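Long-range contacts in genome polyprotein (PDB 6QWT), which probably copies the viral RNA genome as the RNA-dependent RNA polymerase (3Dpol) part of the polyprotein: residues A[19-24]-A[159-164]; A[28-33]-A[407-412]. One frame throughout, in Å; residues are numbered along the deposited sequence.

Contact 1: A[19-24]-A[159-164]; sequences SKLVKS and DELRGV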
# COMPACT_ATOMS: atom_id res chain seq x y z
N SER A 19 5.10 17.88 13.12
CA SER A 19 5.81 16.90 12.32
C SER A 19 7.07 16.43 13.04
O SER A 19 7.75 17.21 13.71
CB SER A 19 6.17 17.48 10.96
OG SER A 19 6.95 16.57 10.20
N LYS A 20 7.36 15.14 12.90
CA LYS A 20 8.62 14.58 13.38
C LYS A 20 9.77 14.78 12.40
O LYS A 20 10.91 14.47 12.73
CB LYS A 20 8.46 13.08 13.66
CG LYS A 20 7.25 12.74 14.51
CD LYS A 20 7.65 12.13 15.84
CE LYS A 20 6.47 11.43 16.51
NZ LYS A 20 5.99 10.27 15.71
N LEU A 21 9.48 15.30 11.20
CA LEU A 21 10.51 15.50 10.19
C LEU A 21 11.19 16.84 10.42
O LEU A 21 10.54 17.89 10.41
CB LEU A 21 9.90 15.44 8.79
CG LEU A 21 9.49 14.06 8.29
CD1 LEU A 21 8.56 14.17 7.08
CD2 LEU A 21 10.72 13.23 7.95
N VAL A 22 12.51 16.81 10.64
CA VAL A 22 13.31 18.01 10.83
C VAL A 22 14.44 18.00 9.82
O VAL A 22 14.82 16.96 9.29
CB VAL A 22 13.85 18.12 12.27
CG1 VAL A 22 12.70 18.15 13.28
CG2 VAL A 22 14.79 16.97 12.58
N LYS A 23 14.98 19.19 9.55
CA LYS A 23 16.05 19.32 8.57
C LYS A 23 17.27 18.51 8.99
O LYS A 23 17.68 18.52 10.15
CB LYS A 23 16.42 20.79 8.39
CG LYS A 23 15.31 21.63 7.79
CD LYS A 23 15.75 23.08 7.60
CE LYS A 23 14.66 23.91 6.93
NZ LYS A 23 15.06 25.34 6.82
N SER A 24 17.85 17.80 8.03
CA SER A 24 18.99 16.93 8.25
C SER A 24 20.28 17.69 7.99
O SER A 24 20.28 18.79 7.44
CB SER A 24 18.87 15.71 7.34
OG SER A 24 19.44 15.95 6.07
N ASP A 159 2.17 11.98 8.45
CA ASP A 159 3.37 12.81 8.55
C ASP A 159 4.41 12.29 7.56
O ASP A 159 5.01 11.23 7.78
CB ASP A 159 3.89 12.75 9.99
CG ASP A 159 5.04 13.71 10.25
OD1 ASP A 159 5.57 13.65 11.38
OD2 ASP A 159 5.41 14.51 9.36
N GLU A 160 4.61 13.02 6.46
CA GLU A 160 5.47 12.56 5.38
C GLU A 160 5.86 13.74 4.51
O GLU A 160 5.22 14.79 4.53
CB GLU A 160 4.78 11.48 4.53
CG GLU A 160 3.82 12.07 3.50
CD GLU A 160 2.90 11.03 2.88
OE1 GLU A 160 1.71 11.36 2.65
OE2 GLU A 160 3.36 9.90 2.62
N LEU A 161 6.93 13.55 3.73
CA LEU A 161 7.34 14.56 2.76
C LEU A 161 6.32 14.63 1.62
O LEU A 161 5.84 13.60 1.14
CB LEU A 161 8.72 14.24 2.20
CG LEU A 161 9.94 14.45 3.10
CD1 LEU A 161 11.22 14.17 2.32
CD2 LEU A 161 9.97 15.86 3.68
N ARG A 162 6.01 15.85 1.19
CA ARG A 162 5.09 16.08 0.09
C ARG A 162 5.64 17.16 -0.82
O ARG A 162 6.43 18.01 -0.38
CB ARG A 162 3.69 16.49 0.60
CG ARG A 162 3.05 15.47 1.53
CD ARG A 162 2.45 14.32 0.76
NE ARG A 162 1.09 14.61 0.34
CZ ARG A 162 0.45 13.96 -0.62
NH1 ARG A 162 1.04 12.97 -1.27
NH2 ARG A 162 -0.80 14.31 -0.94
N GLY A 163 5.23 17.12 -2.08
CA GLY A 163 5.59 18.19 -2.99
C GLY A 163 5.13 19.54 -2.47
O GLY A 163 4.12 19.66 -1.78
N VAL A 164 5.92 20.58 -2.79
CA VAL A 164 5.64 21.91 -2.25
C VAL A 164 4.28 22.42 -2.70
O VAL A 164 3.66 23.25 -2.02
CB VAL A 164 6.76 22.89 -2.64
CG1 VAL A 164 7.98 22.69 -1.75
CG2 VAL A 164 7.13 22.72 -4.11

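Contact 2: A[28-33]-A[407-412]; sequences GAFPVT and QSVMWT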
# COMPACT_ATOMS: atom_id res chain seq x y z
N GLY A 28 20.87 21.37 2.66
CA GLY A 28 21.03 22.24 1.51
C GLY A 28 21.49 21.58 0.22
O GLY A 28 21.71 22.29 -0.77
N ALA A 29 21.61 20.25 0.18
CA ALA A 29 22.33 19.57 -0.90
C ALA A 29 21.66 19.77 -2.26
O ALA A 29 22.35 20.01 -3.26
CB ALA A 29 22.46 18.08 -0.58
N PHE A 30 20.34 19.66 -2.32
CA PHE A 30 19.59 19.75 -3.56
C PHE A 30 18.52 20.82 -3.43
O PHE A 30 18.12 21.18 -2.32
CB PHE A 30 18.94 18.41 -3.92
CG PHE A 30 19.92 17.28 -4.02
CD1 PHE A 30 20.58 17.01 -5.21
CD2 PHE A 30 20.20 16.48 -2.91
CE1 PHE A 30 21.48 15.97 -5.30
CE2 PHE A 30 21.11 15.44 -3.00
CZ PHE A 30 21.75 15.19 -4.20
N PRO A 31 18.04 21.36 -4.55
CA PRO A 31 16.89 22.28 -4.50
C PRO A 31 15.70 21.61 -3.83
O PRO A 31 15.30 20.50 -4.20
CB PRO A 31 16.62 22.60 -5.97
CG PRO A 31 17.95 22.41 -6.64
CD PRO A 31 18.62 21.28 -5.91
N VAL A 32 15.13 22.30 -2.85
CA VAL A 32 14.05 21.73 -2.04
C VAL A 32 12.76 21.77 -2.84
O VAL A 32 12.18 22.84 -3.06
CB VAL A 32 13.90 22.47 -0.71
CG1 VAL A 32 12.70 21.95 0.07
CG2 VAL A 32 15.18 22.33 0.12
N THR A 33 12.30 20.60 -3.30
CA THR A 33 11.02 20.47 -3.98
C THR A 33 9.98 19.75 -3.13
O THR A 33 8.85 19.57 -3.58
CB THR A 33 11.19 19.71 -5.31
OG1 THR A 33 11.44 18.33 -5.05
CG2 THR A 33 12.34 20.29 -6.11
N GLN A 407 15.54 14.16 -2.15
CA GLN A 407 14.75 14.95 -1.20
C GLN A 407 14.75 14.32 0.18
O GLN A 407 14.84 15.03 1.19
CB GLN A 407 13.32 15.11 -1.72
CG GLN A 407 13.21 15.89 -3.02
CD GLN A 407 13.74 17.31 -2.91
OE1 GLN A 407 13.32 18.08 -2.05
NE2 GLN A 407 14.66 17.66 -3.80
N SER A 408 14.63 12.99 0.26
CA SER A 408 14.51 12.33 1.57
C SER A 408 15.76 12.52 2.41
O SER A 408 15.66 12.61 3.64
CB SER A 408 14.23 10.84 1.39
OG SER A 408 12.94 10.62 0.85
N VAL A 409 16.93 12.60 1.78
CA VAL A 409 18.17 12.69 2.53
C VAL A 409 18.28 14.01 3.28
O VAL A 409 19.06 14.13 4.23
CB VAL A 409 19.39 12.49 1.60
CG1 VAL A 409 19.64 13.74 0.77
CG2 VAL A 409 20.62 12.10 2.41
N MET A 410 17.50 15.02 2.88
CA MET A 410 17.55 16.33 3.49
C MET A 410 16.68 16.44 4.74
O MET A 410 16.57 17.53 5.31
CB MET A 410 17.15 17.40 2.47
CG MET A 410 17.93 17.28 1.15
SD MET A 410 17.97 18.79 0.16
CE MET A 410 16.37 18.72 -0.64
N TRP A 411 16.08 15.33 5.18
CA TRP A 411 15.22 15.33 6.35
C TRP A 411 15.47 14.08 7.18
O TRP A 411 15.95 13.06 6.67
CB TRP A 411 13.74 15.41 5.96
CG TRP A 411 13.41 16.59 5.11
CD1 TRP A 411 13.51 16.68 3.75
CD2 TRP A 411 12.93 17.87 5.56
NE1 TRP A 411 13.12 17.93 3.33
CE2 TRP A 411 12.76 18.68 4.42
CE3 TRP A 411 12.62 18.40 6.82
CZ2 TRP A 411 12.30 19.99 4.49
CZ3 TRP A 411 12.16 19.71 6.89
CH2 TRP A 411 12.01 20.49 5.74
N THR A 412 15.15 14.17 8.46
CA THR A 412 15.31 13.05 9.38
C THR A 412 14.18 13.07 10.39
O THR A 412 13.54 14.10 10.62
CB THR A 412 16.67 13.09 10.10
OG1 THR A 412 16.79 11.95 10.95
CG2 THR A 412 16.79 14.36 10.93

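Contact 1: A[19-24]-A[159-164]
The carboxylate of Asp-159 overlaps Ser-19 and the peptide that follows it, tying the N-terminal part of the chain to the loop just before strand 161-163. In the right-hand fold of picornaviral polymerases, N-terminal segments of this kind run from the fingers toward the thumb, and the stretch around Asp-159 probably belongs to the fingertip region of motif F. Both carboxylate oxygens are used, each through its syn lone pair: OD2 accepts from Ser-19 OG at 2.7 Å, and OD1 from the backbone N of Lys-20 at 2.8 Å. The second bond is nearly straight, at 169°, and together the two hold the carboxylate against rotation. The chi1 of Asp-159, -173°, turns the carboxylate away from its own backbone N and toward the bend.

Ser-19 also shapes the bend itself, since its OG accepts from Leu-21 N at 3.0 Å, an ST turn; the hydroxyl thus receives one bond and gives another. Lys-20 crosses the aspartate at about a right angle. Its NZ stays 5.5 Å from Asp-159 OD1, too far for a salt bridge, though its charge may still favour the ionised acid. Leu-21, the third residue of the ST turn, lays its methyl CD1 against the peptide that joins Glu-160 to Leu-161. Pro-36 of strand 34-36 touches Ser-19, Leu-21 and Leu-161, extending the apolar patch beside the carboxylate. Leu-21 CD1 is 3.8 Å from Glu-160 C and meets the methyl Leu-161 CD2 at 4.1 Å.

Contact 2: A[28-33]-A[407-412]
Gln-407 NE2 gives a hydrogen bond of 2.9 Å to the carbonyl O of Pro-31, with an N-H...O angle of 160°. The acceptor lies close to the plane of the glutamine amide, while the donor is tilted somewhat from the plane of the Pro-31 carbonyl. At the other end of the same amide, Gln-407 OE1 accepts from the backbone N of Thr-33 at 3.0 Å. This bond is more bent, and the N-H comes from above the carbonyl plane, 50° out of it, instead of along a lone pair; a weak bond from Lys-34 N adds to it. One buried side chain therefore reads the backbone on both flanks of Val-32, and the amide is fixed in its orientation because one end donates and the other accepts. Thr-33 OG1 sits over the face of the amide, 3.3 Å from Gln-407 CD, and is itself hydrogen-bonded to Glu-403.

These bonds join the extended N-terminal loop, which lacks regular secondary structure, to Gln-407 of helix 402-408 and so to the type I beta turn from Ser-408 to Trp-411. The setting is probably the thumb side of the polymerase hand, where Val-409 of the turn touches helices 417-428 and 433-449.

Met-410 leaves this turn toward the loop, and its methyl CE lies 3.9 Å from Val-32 CG2, although the position of the sulfur is less certain; the two side chains cross at a slant. The same methyl lies 4.2 Å from Phe-30 CB. The Phe-30 ring presents an edge to Val-409, CE2 to CG1 being 4.4 Å, and both residues also touch Val-443 of helix 433-449.

In the fold
The centres of contacts 1 and 2 lie about 10 Å apart, and their segments alternate along the chain, residues 19-33 supplying the first segment of each. Strand 22-23 of contact 1 pairs antiparallel with strand 411-412 of contact 2, Val-22 N lying 2.9 Å from Thr-412 O; beyond the strand, Ser-24 OG also bonds to Val-409 O (2.6 Å). Thr-33 of contact 2 bonds through its backbone to Val-164 of contact 1, next to the antiparallel strands 34-36 and 161-163. The N-terminal chain thus touches what is probably the fingertip region in contact 1 and the probable thumb side both in contact 2 and through strand 22-23, consistent with the fingers-thumb bridging that encloses picornaviral polymerase active sites.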